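PDB 1VQV: thiamine monophosphate kinase, which catalyses the ATP-dependent phosphorylation of thiamine monophosphate to thiamine diphosphate, the active form of vitamin B1, and works as a homodimer with magnesium. Local coordinates for residues 68-73 and 205-210; 164-169 and 176-181; 182-187 and 237-242; 195-200 and 266-271. All blocks are in the same frame, centred on the assembly; numbering follows the deposited sequence.

How the contacts relate
The four contacts lie in one chain. Contact 1 is near the chain's centre, where helix 57-73 of the N-terminal part meets strand 204-208 at the magnesium site. Contact 4 lies about 15 Å from it, centre to centre, on the same sheet: strands 204-208 and 263-268 are neighbours. Contacts 2 and 3 form a helical group on another part of the chain. Their centres are 7 Å apart and both use helix 176-186. Contact 2 closes first along the chain and is nested within the loop closed by contact 1. The segments of contacts 1, 3 and 4 alternate along the chain, and of these contact 1 holds the metal-binding and ATP-binding residues.

Contact 1: 68-73 and 205-210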
loop_
_atom_site.group_PDB
_atom_site.type_symbol
_atom_site.label_atom_id
_atom_site.label_comp_id
_atom_site.label_asym_id
_atom_site.label_seq_id
_atom_site.Cartn_x
_atom_site.Cartn_y
_atom_site.Cartn_z
ATOM N N ASN B 68 -9.915 2.128 5.615
ATOM C CA ASN B 68 -9.791 2.560 4.234
ATOM C C ASN B 68 -11.122 2.839 3.577
ATOM O O ASN B 68 -11.232 3.735 2.746
ATOM C CB ASN B 68 -9.033 1.532 3.406
ATOM C CG ASN B 68 -7.562 1.695 3.531
ATOM O OD1 ASN B 68 -7.076 2.808 3.651
ATOM N ND2 ASN B 68 -6.834 0.595 3.497
ATOM N N VAL B 69 -12.134 2.063 3.947
ATOM C CA VAL B 69 -13.470 2.228 3.386
ATOM C C VAL B 69 -14.094 3.559 3.833
ATOM O O VAL B 69 -14.796 4.210 3.069
ATOM C CB VAL B 69 -14.391 1.043 3.808
ATOM C CG1 VAL B 69 -15.801 1.278 3.320
ATOM C CG2 VAL B 69 -13.856 -0.267 3.244
ATOM N N SER B 70 -13.815 3.959 5.069
ATOM C CA SER B 70 -14.343 5.196 5.620
ATOM C C SER B 70 -13.860 6.453 4.915
ATOM O O SER B 70 -14.504 7.493 4.997
ATOM C CB SER B 70 -14.015 5.297 7.106
ATOM O OG SER B 70 -14.852 4.433 7.851
ATOM N N ASP B 71 -12.718 6.349 4.239
ATOM C CA ASP B 71 -12.146 7.459 3.497
ATOM C C ASP B 71 -12.755 7.518 2.111
ATOM O O ASP B 71 -13.065 8.603 1.609
ATOM C CB ASP B 71 -10.644 7.287 3.370
ATOM C CG ASP B 71 -9.948 7.384 4.691
ATOM O OD1 ASP B 71 -10.171 8.400 5.392
ATOM O OD2 ASP B 71 -9.186 6.444 5.027
ATOM N N VAL B 72 -12.890 6.348 1.491
ATOM C CA VAL B 72 -13.496 6.235 0.173
ATOM C C VAL B 72 -14.942 6.701 0.293
ATOM O O VAL B 72 -15.449 7.427 -0.553
ATOM C CB VAL B 72 -13.527 4.772 -0.331
ATOM C CG1 VAL B 72 -14.295 4.692 -1.642
ATOM C CG2 VAL B 72 -12.110 4.239 -0.510
ATOM N N ILE B 73 -15.599 6.270 1.363
ATOM C CA ILE B 73 -16.990 6.608 1.612
ATOM C C ILE B 73 -17.214 8.105 1.798
ATOM O O ILE B 73 -18.161 8.667 1.264
ATOM C CB ILE B 73 -17.515 5.767 2.838
ATOM C CG1 ILE B 73 -18.557 4.785 2.337
ATOM C CG2 ILE B 73 -18.076 6.644 3.953
ATOM C CD1 ILE B 73 -18.093 4.028 1.117
ATOM N N SER B 205 -17.297 17.313 2.246
ATOM C CA SER B 205 -17.378 16.060 3.015
ATOM C C SER B 205 -15.998 15.549 3.412
ATOM O O SER B 205 -14.997 15.895 2.793
ATOM C CB SER B 205 -18.103 14.959 2.227
ATOM O OG SER B 205 -18.358 13.821 3.045
HETATM N N MSE B 206 -15.953 14.713 4.443
HETATM C CA MSE B 206 -14.697 14.151 4.930
HETATM C C MSE B 206 -14.902 13.317 6.190
HETATM O O MSE B 206 -15.804 13.571 6.989
HETATM C CB MSE B 206 -13.708 15.255 5.266
HETATM C CG MSE B 206 -13.852 15.775 6.674
HETATM SE SE MSE B 206 -12.548 17.180 7.069
HETATM C CE MSE B 206 -13.638 18.702 6.551
ATOM N N ASP B 207 -14.033 12.332 6.375
ATOM C CA ASP B 207 -14.101 11.477 7.545
ATOM C C ASP B 207 -13.414 12.147 8.738
ATOM O O ASP B 207 -12.330 12.714 8.609
ATOM C CB ASP B 207 -13.450 10.126 7.229
ATOM C CG ASP B 207 -13.400 9.209 8.430
ATOM O OD1 ASP B 207 -12.597 9.483 9.356
ATOM O OD2 ASP B 207 -14.166 8.219 8.447
ATOM N N ILE B 208 -14.078 12.120 9.889
ATOM C CA ILE B 208 -13.508 12.698 11.090
ATOM C C ILE B 208 -12.474 11.685 11.574
ATOM O O ILE B 208 -12.809 10.619 12.099
ATOM C CB ILE B 208 -14.588 12.929 12.152
ATOM C CG1 ILE B 208 -15.660 13.868 11.576
ATOM C CG2 ILE B 208 -13.958 13.512 13.422
ATOM C CD1 ILE B 208 -16.850 14.082 12.483
ATOM N N SER B 209 -11.207 12.022 11.364
ATOM C CA SER B 209 -10.110 11.138 11.720
ATOM C C SER B 209 -9.158 11.739 12.745
ATOM O O SER B 209 -8.490 11.008 13.475
ATOM C CB SER B 209 -9.346 10.749 10.450
ATOM O OG SER B 209 -9.044 11.900 9.685
ATOM N N ASP B 210 -9.090 13.065 12.798
ATOM C CA ASP B 210 -8.222 13.722 13.763
ATOM C C ASP B 210 -9.055 14.432 14.837
ATOM O O ASP B 210 -8.510 15.143 15.681
ATOM C CB ASP B 210 -7.327 14.754 13.075
ATOM C CG ASP B 210 -6.911 14.339 11.678
ATOM O OD1 ASP B 210 -6.164 13.339 11.529
ATOM O OD2 ASP B 210 -7.331 15.023 10.714
#
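Asp71 and Asp207 belong to the magnesium site of the kinase, and this contact brings the two together. Asp71 comes from helix 68-73, in the N-terminal AIR synthase-related part. Asp207 comes from strand 204-208, and both residues bind one shared magnesium ion. Their CA atoms are 6.0 Å apart. Asp207 CG stands anti to the backbone N (chi1 176°), which lays the carboxylate against the helix at Ser70. Asp207 OD2 lies 3.2 Å from Ser70 CB, and Asp207 CB is 3.6 Å from Ser70 O. Asp71 OD1 approaches Asp207 CB at 4.1 Å. The two carboxylate planes are turned 61° apart, and Asp71 OD1 and Asp207 OD1 are separated by 4.8 Å. Other acidic residues gather here: Glu260, a substrate-binding residue, is close to Asp207, and Asp27, another magnesium ligand, is close to Asp71. With an alanine at Asp207, the shared magnesium would probably lose a carboxylate ligand, and a gap would open beside Ser70. The contact itself offers packing and like charges rather than direct polar bonds. Such a cluster of acids is consistent with a site that relies on bound magnesium to offset the repulsion.

Contact 2: 164-169 and 176-181; sequences LELLLM and PFELAL
Leu166, Glu178 and Leu181 join two consecutive helices, 159-168 and 176-186, across a short connecting loop. The nearest CA atoms are those of Leu166 and Glu178, 7.3 Å apart. Leu166 does most of the touching. Its CG is anti to the carbonyl carbon (chi1 -69°) and CD1 continues the extended line (chi2 -176°), so this methyl is carried across to the second helix. There Leu166 CD1 meets Glu178 CB at 3.4 Å and Leu181 CB at 4.1 Å. The other branch lies beside the acid: Leu166 CD2 is 4.0 Å from Glu178 OE2. The side chains of Leu166 and Glu178 cross at about a right angle. Leu166 CD1 touches both Glu178 CB and Glu178 CG, the latter at 3.9 Å, and thus meets the aliphatic stem of the glutamate. Glu178 runs extended beyond CG. Its CG also covers one face of the Phe177 ring, 3.4 Å above the plane and over its centre. The carboxylate finds partners outside the two segments: OE2 with Tyr247 OH, and OE1 with the backbone N of Glu175. The chemistry is therefore divided along one buried residue. The methylenes of Glu178 serve the apolar packing between the helices, while its oxygens are satisfied by hydrogen bonds elsewhere.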
loop_
_atom_site.group_PDB
_atom_site.type_symbol
_atom_site.label_atom_id
_atom_site.label_comp_id
_atom_site.label_asym_id
_atom_site.label_seq_id
_atom_site.Cartn_x
_atom_site.Cartn_y
_atom_site.Cartn_z
ATOM N N LEU B 164 -10.559 3.494 23.596
ATOM C CA LEU B 164 -9.117 3.306 23.601
ATOM C C LEU B 164 -8.597 3.445 25.030
ATOM O O LEU B 164 -7.673 2.739 25.450
ATOM C CB LEU B 164 -8.445 4.342 22.699
ATOM C CG LEU B 164 -6.911 4.393 22.759
ATOM C CD1 LEU B 164 -6.338 3.005 22.499
ATOM C CD2 LEU B 164 -6.391 5.403 21.739
ATOM N N GLU B 165 -9.195 4.369 25.772
ATOM C CA GLU B 165 -8.808 4.603 27.154
ATOM C C GLU B 165 -9.221 3.415 28.014
ATOM O O GLU B 165 -8.485 3.033 28.924
ATOM C CB GLU B 165 -9.446 5.892 27.676
ATOM C CG GLU B 165 -8.761 7.169 27.196
ATOM C CD GLU B 165 -9.637 8.396 27.391
ATOM O OE1 GLU B 165 -10.360 8.459 28.399
ATOM O OE2 GLU B 165 -9.603 9.300 26.545
ATOM N N LEU B 166 -10.390 2.837 27.728
ATOM C CA LEU B 166 -10.870 1.670 28.468
ATOM C C LEU B 166 -9.932 0.487 28.162
ATOM O O LEU B 166 -9.612 -0.329 29.032
ATOM C CB LEU B 166 -12.314 1.320 28.068
ATOM C CG LEU B 166 -13.466 2.259 28.462
ATOM C CD1 LEU B 166 -14.812 1.666 28.057
ATOM C CD2 LEU B 166 -13.452 2.477 29.957
ATOM N N LEU B 167 -9.488 0.387 26.916
ATOM C CA LEU B 167 -8.571 -0.676 26.564
ATOM C C LEU B 167 -7.281 -0.453 27.338
ATOM O O LEU B 167 -6.772 -1.371 27.975
ATOM C CB LEU B 167 -8.289 -0.663 25.066
ATOM C CG LEU B 167 -9.445 -1.203 24.240
ATOM C CD1 LEU B 167 -9.151 -1.032 22.757
ATOM C CD2 LEU B 167 -9.667 -2.675 24.595
ATOM N N LEU B 168 -6.755 0.769 27.299
ATOM C CA LEU B 168 -5.516 1.047 28.008
ATOM C C LEU B 168 -5.630 0.714 29.498
ATOM O O LEU B 168 -4.626 0.549 30.175
ATOM C CB LEU B 168 -5.095 2.516 27.830
ATOM C CG LEU B 168 -4.761 3.042 26.422
ATOM C CD1 LEU B 168 -4.253 4.474 26.542
ATOM C CD2 LEU B 168 -3.694 2.171 25.738
HETATM N N MSE B 169 -6.834 0.611 30.031
HETATM C CA MSE B 169 -6.935 0.294 31.451
HETATM C C MSE B 169 -6.642 -1.181 31.660
HETATM O O MSE B 169 -6.391 -1.628 32.783
HETATM C CB MSE B 169 -8.326 0.623 31.997
HETATM C CG MSE B 169 -8.800 2.020 31.645
HETATM SE SE MSE B 169 -10.422 2.511 32.563
HETATM C CE MSE B 169 -11.551 1.019 32.014
ATOM N N PRO B 176 -21.229 -3.441 29.891
ATOM C CA PRO B 176 -21.695 -3.358 28.500
ATOM C C PRO B 176 -21.508 -1.959 27.903
ATOM O O PRO B 176 -20.977 -1.818 26.823
ATOM C CB PRO B 176 -23.189 -3.719 28.605
ATOM C CG PRO B 176 -23.304 -4.428 29.904
ATOM C CD PRO B 176 -22.414 -3.695 30.856
ATOM N N PHE B 177 -21.938 -0.953 28.661
ATOM C CA PHE B 177 -21.805 0.392 28.141
ATOM C C PHE B 177 -20.356 0.641 27.786
ATOM O O PHE B 177 -20.064 1.381 26.853
ATOM C CB PHE B 177 -22.351 1.422 29.139
ATOM C CG PHE B 177 -21.337 1.965 30.098
ATOM C CD1 PHE B 177 -20.442 2.952 29.699
ATOM C CD2 PHE B 177 -21.339 1.556 31.430
ATOM C CE1 PHE B 177 -19.567 3.534 30.614
ATOM C CE2 PHE B 177 -20.471 2.127 32.353
ATOM C CZ PHE B 177 -19.584 3.123 31.947
ATOM N N GLU B 178 -19.449 -0.016 28.500
ATOM C CA GLU B 178 -18.033 0.142 28.232
ATOM C C GLU B 178 -17.629 -0.693 27.028
ATOM O O GLU B 178 -16.763 -0.291 26.250
ATOM C CB GLU B 178 -17.228 -0.238 29.475
ATOM C CG GLU B 178 -17.514 0.704 30.636
ATOM C CD GLU B 178 -16.885 0.276 31.949
ATOM O OE1 GLU B 178 -17.087 -0.883 32.366
ATOM O OE2 GLU B 178 -16.201 1.109 32.575
ATOM N N LEU B 179 -18.273 -1.841 26.852
ATOM C CA LEU B 179 -17.966 -2.703 25.719
ATOM C C LEU B 179 -18.333 -2.045 24.390
ATOM O O LEU B 179 -17.531 -2.032 23.461
ATOM C CB LEU B 179 -18.680 -4.052 25.850
ATOM C CG LEU B 179 -18.093 -5.044 26.863
ATOM C CD1 LEU B 179 -18.847 -6.357 26.763
ATOM C CD2 LEU B 179 -16.597 -5.265 26.593
ATOM N N ALA B 180 -19.540 -1.496 24.309
ATOM C CA ALA B 180 -20.008 -0.834 23.098
ATOM C C ALA B 180 -19.031 0.255 22.679
ATOM O O ALA B 180 -18.882 0.542 21.490
ATOM C CB ALA B 180 -21.383 -0.236 23.329
ATOM N N LEU B 181 -18.368 0.853 23.665
ATOM C CA LEU B 181 -17.393 1.914 23.423
ATOM C C LEU B 181 -16.111 1.360 22.826
ATOM O O LEU B 181 -15.536 1.940 21.897
ATOM C CB LEU B 181 -17.068 2.642 24.730
ATOM C CG LEU B 181 -18.140 3.610 25.228
ATOM C CD1 LEU B 181 -17.747 4.213 26.582
ATOM C CD2 LEU B 181 -18.319 4.699 24.185
#

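Contact 3: 182-187 and 237-242; sequences IQRHLR and SNELKM. With PO4 (phosphate ion), chain E; PO4 (phosphate ion), chain F.
Arg184 on helix 182-186 faces Ser237 and Glu239 at the start of helix 238-242. The first helix runs to Leu186, and Arg187 is the first residue to leave helical angles. Ser237 is the N-cap of the second helix: its OG accepts from Leu240 N at 3.3 Å, with an N-H...O angle of 160°. The Arg184 chain is extended from CG to NE and reaches over to Glu239, which folds back at its second torsion. Arg184 NH1 lies 3.2 Å from Glu239 OE2, a salt bridge that is doubtful in detail, because OE2 is crowded in the model. The guanidinium and carboxylate planes stand 80° apart, with Glu239 CD at the guanidinium edge. Arg184 NH1 also has a salt bridge to Asp159, which is also hydrogen-bonded to Ser237 OG. With an alanine at Arg184, Asp159 and Glu239 would probably be left without their shared positive partner. A phosphate ion, probably from the crystallisation liquor, lies by Asn238 and receives a long, weak bond of 3.5 Å from Asn238 N to its O1. At the far end, Arg187 NH1 donates to O4 of a second phosphate (2.9 Å), and Arg187 makes a cation-pi contact with Trp62. Helix 159-168 packs beside this arrangement: it supplies Asp159 and covers Ile182, His185 and Leu186, while Glu239 also packs on Phe177 and Leu181 of helix 176-186.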
loop_
_atom_site.group_PDB
_atom_site.type_symbol
_atom_site.label_atom_id
_atom_site.label_comp_id
_atom_site.label_asym_id
_atom_site.label_seq_id
_atom_site.Cartn_x
_atom_site.Cartn_y
_atom_site.Cartn_z
ATOM N N ILE B 182 -15.673 0.235 23.384
ATOM C CA ILE B 182 -14.461 -0.445 22.948
ATOM C C ILE B 182 -14.686 -0.975 21.540
ATOM O O ILE B 182 -13.838 -0.849 20.666
ATOM C CB ILE B 182 -14.135 -1.637 23.892
ATOM C CG1 ILE B 182 -14.160 -1.164 25.352
ATOM C CG2 ILE B 182 -12.769 -2.236 23.550
ATOM C CD1 ILE B 182 -13.851 -2.246 26.380
ATOM N N GLN B 183 -15.845 -1.570 21.326
ATOM C CA GLN B 183 -16.166 -2.126 20.034
ATOM C C GLN B 183 -16.146 -1.045 18.952
ATOM O O GLN B 183 -15.699 -1.292 17.837
ATOM C CB GLN B 183 -17.519 -2.856 20.126
ATOM C CG GLN B 183 -17.463 -4.016 21.154
ATOM C CD GLN B 183 -18.701 -4.926 21.204
ATOM O OE1 GLN B 183 -18.698 -5.959 21.901
ATOM N NE2 GLN B 183 -19.755 -4.551 20.475
ATOM N N ARG B 184 -16.599 0.161 19.287
ATOM C CA ARG B 184 -16.617 1.273 18.335
ATOM C C ARG B 184 -15.210 1.676 17.917
ATOM O O ARG B 184 -14.991 2.238 16.836
ATOM C CB ARG B 184 -17.336 2.481 18.952
ATOM C CG ARG B 184 -18.833 2.503 18.657
ATOM C CD ARG B 184 -19.670 3.198 19.716
ATOM N NE ARG B 184 -21.029 2.654 19.684
ATOM C CZ ARG B 184 -21.934 2.789 20.650
ATOM N NH1 ARG B 184 -21.653 3.466 21.754
ATOM N NH2 ARG B 184 -23.112 2.201 20.523
ATOM N N HIS B 185 -14.251 1.378 18.780
ATOM C CA HIS B 185 -12.871 1.717 18.507
ATOM C C HIS B 185 -12.132 0.553 17.867
ATOM O O HIS B 185 -11.273 0.750 17.018
ATOM C CB HIS B 185 -12.191 2.149 19.806
ATOM C CG HIS B 185 -10.719 2.364 19.677
ATOM N ND1 HIS B 185 -9.800 1.378 19.953
ATOM C CD2 HIS B 185 -10.005 3.450 19.303
ATOM C CE1 HIS B 185 -8.579 1.845 19.756
ATOM N NE2 HIS B 185 -8.676 3.101 19.361
ATOM N N LEU B 186 -12.488 -0.662 18.258
ATOM C CA LEU B 186 -11.828 -1.846 17.727
ATOM C C LEU B 186 -12.430 -2.364 16.420
ATOM O O LEU B 186 -11.710 -2.703 15.483
ATOM C CB LEU B 186 -11.836 -2.963 18.780
ATOM C CG LEU B 186 -10.475 -3.569 19.132
ATOM C CD1 LEU B 186 -9.508 -2.452 19.425
ATOM C CD2 LEU B 186 -10.602 -4.483 20.340
ATOM N N ARG B 187 -13.754 -2.428 16.369
ATOM C CA ARG B 187 -14.465 -2.916 15.197
ATOM C C ARG B 187 -15.435 -1.858 14.687
ATOM O O ARG B 187 -16.644 -2.077 14.693
ATOM C CB ARG B 187 -15.250 -4.190 15.546
ATOM C CG ARG B 187 -14.755 -5.457 14.878
ATOM C CD ARG B 187 -15.840 -6.547 14.767
ATOM N NE ARG B 187 -16.921 -6.147 13.861
ATOM C CZ ARG B 187 -17.502 -6.957 12.979
ATOM N NH1 ARG B 187 -17.112 -8.216 12.867
ATOM N NH2 ARG B 187 -18.495 -6.517 12.220
ATOM N N SER B 237 -23.385 9.984 22.546
ATOM C CA SER B 237 -23.921 8.662 22.818
ATOM C C SER B 237 -24.118 8.426 24.308
ATOM O O SER B 237 -23.471 9.062 25.145
ATOM C CB SER B 237 -22.989 7.595 22.237
ATOM O OG SER B 237 -22.455 6.759 23.248
ATOM N N ASN B 238 -25.021 7.500 24.618
ATOM C CA ASN B 238 -25.343 7.130 25.991
ATOM C C ASN B 238 -24.178 6.535 26.789
ATOM O O ASN B 238 -24.018 6.853 27.969
ATOM C CB ASN B 238 -26.541 6.176 25.994
ATOM C CG ASN B 238 -27.873 6.908 25.797
ATOM O OD1 ASN B 238 -28.182 7.427 24.705
ATOM N ND2 ASN B 238 -28.668 6.965 26.864
ATOM N N GLU B 239 -23.370 5.680 26.168
ATOM C CA GLU B 239 -22.238 5.099 26.878
ATOM C C GLU B 239 -21.098 6.106 27.075
ATOM O O GLU B 239 -20.345 6.012 28.046
ATOM C CB GLU B 239 -21.750 3.827 26.174
ATOM C CG GLU B 239 -22.053 3.728 24.688
ATOM C CD GLU B 239 -23.526 3.525 24.389
ATOM O OE1 GLU B 239 -24.124 2.531 24.862
ATOM O OE2 GLU B 239 -24.083 4.366 23.659
ATOM N N LEU B 240 -20.985 7.082 26.172
ATOM C CA LEU B 240 -19.954 8.097 26.324
ATOM C C LEU B 240 -20.367 8.956 27.515
ATOM O O LEU B 240 -19.530 9.405 28.307
ATOM C CB LEU B 240 -19.815 8.977 25.080
ATOM C CG LEU B 240 -18.774 10.096 25.274
ATOM C CD1 LEU B 240 -17.450 9.486 25.646
ATOM C CD2 LEU B 240 -18.627 10.918 24.014
ATOM N N LYS B 241 -21.668 9.175 27.651
ATOM C CA LYS B 241 -22.163 9.960 28.775
ATOM C C LYS B 241 -21.826 9.230 30.071
ATOM O O LYS B 241 -21.228 9.802 30.990
ATOM C CB LYS B 241 -23.672 10.158 28.665
ATOM C CG LYS B 241 -24.033 11.186 27.645
ATOM C CD LYS B 241 -25.519 11.259 27.479
ATOM C CE LYS B 241 -25.900 12.374 26.526
ATOM N NZ LYS B 241 -27.372 12.386 26.433
HETATM N N MSE B 242 -22.212 7.959 30.119
HETATM C CA MSE B 242 -21.975 7.093 31.267
HETATM C C MSE B 242 -20.477 6.980 31.551
HETATM O O MSE B 242 -20.033 7.165 32.688
HETATM C CB MSE B 242 -22.582 5.720 30.992
HETATM C CG MSE B 242 -24.054 5.796 30.593
HETATM SE SE MSE B 242 -24.903 4.059 30.297
HETATM C CE MSE B 242 -24.924 3.978 28.337
HETATM P P PO4 E . -26.640 5.286 21.455
HETATM O O1 PO4 E . -27.307 6.251 22.354
HETATM O O2 PO4 E . -26.815 5.718 20.052
HETATM O O3 PO4 E . -25.204 5.229 21.769
HETATM O O4 PO4 E . -27.236 3.942 21.643
HETATM P P PO4 F . -15.904 -10.158 16.120
HETATM O O1 PO4 F . -17.391 -10.205 16.111
HETATM O O2 PO4 F . -15.440 -9.278 17.221
HETATM O O3 PO4 F . -15.365 -11.531 16.324
HETATM O O4 PO4 F . -15.416 -9.619 14.822
#

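Contact 4: 195-200 and 266-271; sequences VKHIQK and FTHPKE
His197, Phe266 and His268 form a buried aromatic cluster where helix 195-201 packs on strand 263-268. Over the short segments the two axes approach to 9.9 Å and cross at 57°. His197 comes from the helix with CG anti to its N (chi1 -174°), which extends the imidazole toward the strand. Its NE2 and His268 NE2 are hydrogen-bonded at 2.8 Å, and either nitrogen could be the donor. The two imidazoles meet rim to rim, with neither over the face of the other and their planes 62° apart. On its other nitrogen His268 is fixed as well: His268 ND1 donates to Pro269 O at 2.9 Å, from above the carbonyl plane. These two bonds hold the ring at both nitrogens and limit its rotation. Phe266 stands beside the pair, its CE1 3.7 Å from His197 NE2, in an oblique ring contact. Ile198, one residue along the helix, completes the packing. Its CD1 sits over a face of the Phe266 ring, 3.9 Å from the centroid, in a CH-pi contact. That methyl lies 3.6 Å from Phe266 CG, off toward the rim. The cluster thus joins one polar pair to apolar packing. Around it, the sheet continues on both flanks of strand 263-268. Strand 204-208 follows helix 195-201 in the chain, and its Ser205 touches both Ile198 and Phe266. On the far flank strand 150-153 brings Phe152, whose ring meets those of Phe266 and His268, while Tyr201 meets the ring of His197.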
loop_
_atom_site.group_PDB
_atom_site.type_symbol
_atom_site.label_atom_id
_atom_site.label_comp_id
_atom_site.label_asym_id
_atom_site.label_seq_id
_atom_site.Cartn_x
_atom_site.Cartn_y
_atom_site.Cartn_z
ATOM N N VAL B 195 -23.227 6.733 1.380
ATOM C CA VAL B 195 -22.683 6.987 0.062
ATOM C C VAL B 195 -23.655 7.733 -0.825
ATOM O O VAL B 195 -23.324 8.813 -1.309
ATOM C CB VAL B 195 -22.177 5.674 -0.611
ATOM C CG1 VAL B 195 -22.206 5.789 -2.129
ATOM C CG2 VAL B 195 -20.732 5.418 -0.172
ATOM N N LYS B 196 -24.852 7.186 -1.019
ATOM C CA LYS B 196 -25.862 7.840 -1.855
ATOM C C LYS B 196 -26.102 9.295 -1.449
ATOM O O LYS B 196 -26.141 10.192 -2.290
ATOM C CB LYS B 196 -27.172 7.071 -1.771
ATOM C CG LYS B 196 -27.039 5.615 -2.140
ATOM C CD LYS B 196 -26.604 5.455 -3.589
ATOM C CE LYS B 196 -26.773 4.017 -4.040
ATOM N NZ LYS B 196 -28.184 3.590 -3.873
ATOM N N HIS B 197 -26.255 9.527 -0.152
ATOM C CA HIS B 197 -26.504 10.871 0.327
ATOM C C HIS B 197 -25.353 11.816 0.050
ATOM O O HIS B 197 -25.565 12.933 -0.398
ATOM C CB HIS B 197 -26.799 10.877 1.830
ATOM C CG HIS B 197 -27.201 12.222 2.345
ATOM N ND1 HIS B 197 -28.470 12.731 2.176
ATOM C CD2 HIS B 197 -26.478 13.198 2.946
ATOM C CE1 HIS B 197 -28.512 13.963 2.649
ATOM N NE2 HIS B 197 -27.316 14.269 3.122
ATOM N N ILE B 198 -24.134 11.368 0.320
ATOM C CA ILE B 198 -22.955 12.211 0.118
ATOM C C ILE B 198 -22.603 12.447 -1.353
ATOM O O ILE B 198 -22.194 13.551 -1.726
ATOM C CB ILE B 198 -21.730 11.612 0.827
ATOM C CG1 ILE B 198 -22.004 11.507 2.333
ATOM C CG2 ILE B 198 -20.508 12.462 0.557
ATOM C CD1 ILE B 198 -22.225 12.833 3.032
ATOM N N GLN B 199 -22.760 11.403 -2.167
ATOM C CA GLN B 199 -22.471 11.457 -3.598
ATOM C C GLN B 199 -23.588 12.213 -4.307
ATOM O O GLN B 199 -23.656 12.214 -5.537
ATOM C CB GLN B 199 -22.375 10.031 -4.210
ATOM C CG GLN B 199 -23.740 9.357 -4.557
ATOM C CD GLN B 199 -23.640 7.961 -5.240
ATOM O OE1 GLN B 199 -23.059 7.010 -4.696
ATOM N NE2 GLN B 199 -24.235 7.843 -6.426
ATOM N N LYS B 200 -24.453 12.867 -3.540
ATOM C CA LYS B 200 -25.589 13.563 -4.128
ATOM C C LYS B 200 -25.960 14.895 -3.505
ATOM O O LYS B 200 -26.543 15.745 -4.173
ATOM C CB LYS B 200 -26.807 12.642 -4.077
ATOM C CG LYS B 200 -28.130 13.266 -4.480
ATOM C CD LYS B 200 -28.448 13.035 -5.954
ATOM C CE LYS B 200 -29.932 13.244 -6.208
ATOM N NZ LYS B 200 -30.719 12.406 -5.261
ATOM N N PHE B 266 -19.845 16.576 6.853
ATOM C CA PHE B 266 -20.197 17.092 5.540
ATOM C C PHE B 266 -21.021 18.360 5.619
ATOM O O PHE B 266 -21.438 18.756 6.692
ATOM C CB PHE B 266 -20.958 16.009 4.748
ATOM C CG PHE B 266 -22.199 15.457 5.450
ATOM C CD1 PHE B 266 -23.478 15.705 4.946
ATOM C CD2 PHE B 266 -22.091 14.669 6.598
ATOM C CE1 PHE B 266 -24.627 15.172 5.573
ATOM C CE2 PHE B 266 -23.234 14.138 7.226
ATOM C CZ PHE B 266 -24.499 14.394 6.708
ATOM N N THR B 267 -21.239 19.017 4.487
ATOM C CA THR B 267 -22.040 20.232 4.477
ATOM C C THR B 267 -22.936 20.317 3.260
ATOM O O THR B 267 -22.575 19.878 2.165
ATOM C CB THR B 267 -21.197 21.520 4.477
ATOM O OG1 THR B 267 -20.676 21.744 3.165
ATOM C CG2 THR B 267 -20.075 21.431 5.463
ATOM N N HIS B 268 -24.114 20.892 3.484
ATOM C CA HIS B 268 -25.108 21.124 2.453
ATOM C C HIS B 268 -26.311 21.876 3.031
ATOM O O HIS B 268 -26.455 21.986 4.252
ATOM C CB HIS B 268 -25.523 19.803 1.773
ATOM C CG HIS B 268 -26.176 18.801 2.681
ATOM N ND1 HIS B 268 -27.240 19.111 3.500
ATOM C CD2 HIS B 268 -26.002 17.460 2.790
ATOM C CE1 HIS B 268 -27.697 18.006 4.065
ATOM N NE2 HIS B 268 -26.964 16.992 3.649
ATOM N N PRO B 269 -27.167 22.448 2.161
ATOM C CA PRO B 269 -28.338 23.178 2.669
ATOM C C PRO B 269 -29.215 22.325 3.607
ATOM O O PRO B 269 -29.389 21.122 3.395
ATOM C CB PRO B 269 -29.060 23.628 1.386
ATOM C CG PRO B 269 -28.568 22.671 0.331
ATOM C CD PRO B 269 -27.116 22.487 0.687
ATOM N N LYS B 270 -29.755 22.962 4.646
ATOM C CA LYS B 270 -30.575 22.270 5.642
ATOM C C LYS B 270 -31.760 21.508 5.069
ATOM O O LYS B 270 -32.170 20.474 5.602
ATOM C CB LYS B 270 -31.077 23.261 6.682
ATOM C CG LYS B 270 -32.024 22.651 7.668
ATOM C CD LYS B 270 -32.273 23.600 8.823
ATOM C CE LYS B 270 -33.073 22.915 9.932
ATOM N NZ LYS B 270 -32.967 23.702 11.186
ATOM N N GLU B 271 -32.309 22.035 3.986
ATOM C CA GLU B 271 -33.443 21.430 3.314
ATOM C C GLU B 271 -33.211 19.944 2.958
ATOM O O GLU B 271 -34.157 19.159 2.865
ATOM C CB GLU B 271 -33.769 22.250 2.044
ATOM C CG GLU B 271 -32.735 23.368 1.682
ATOM C CD GLU B 271 -32.622 23.621 0.149
ATOM O OE1 GLU B 271 -32.503 22.619 -0.601
ATOM O OE2 GLU B 271 -32.638 24.803 -0.306
#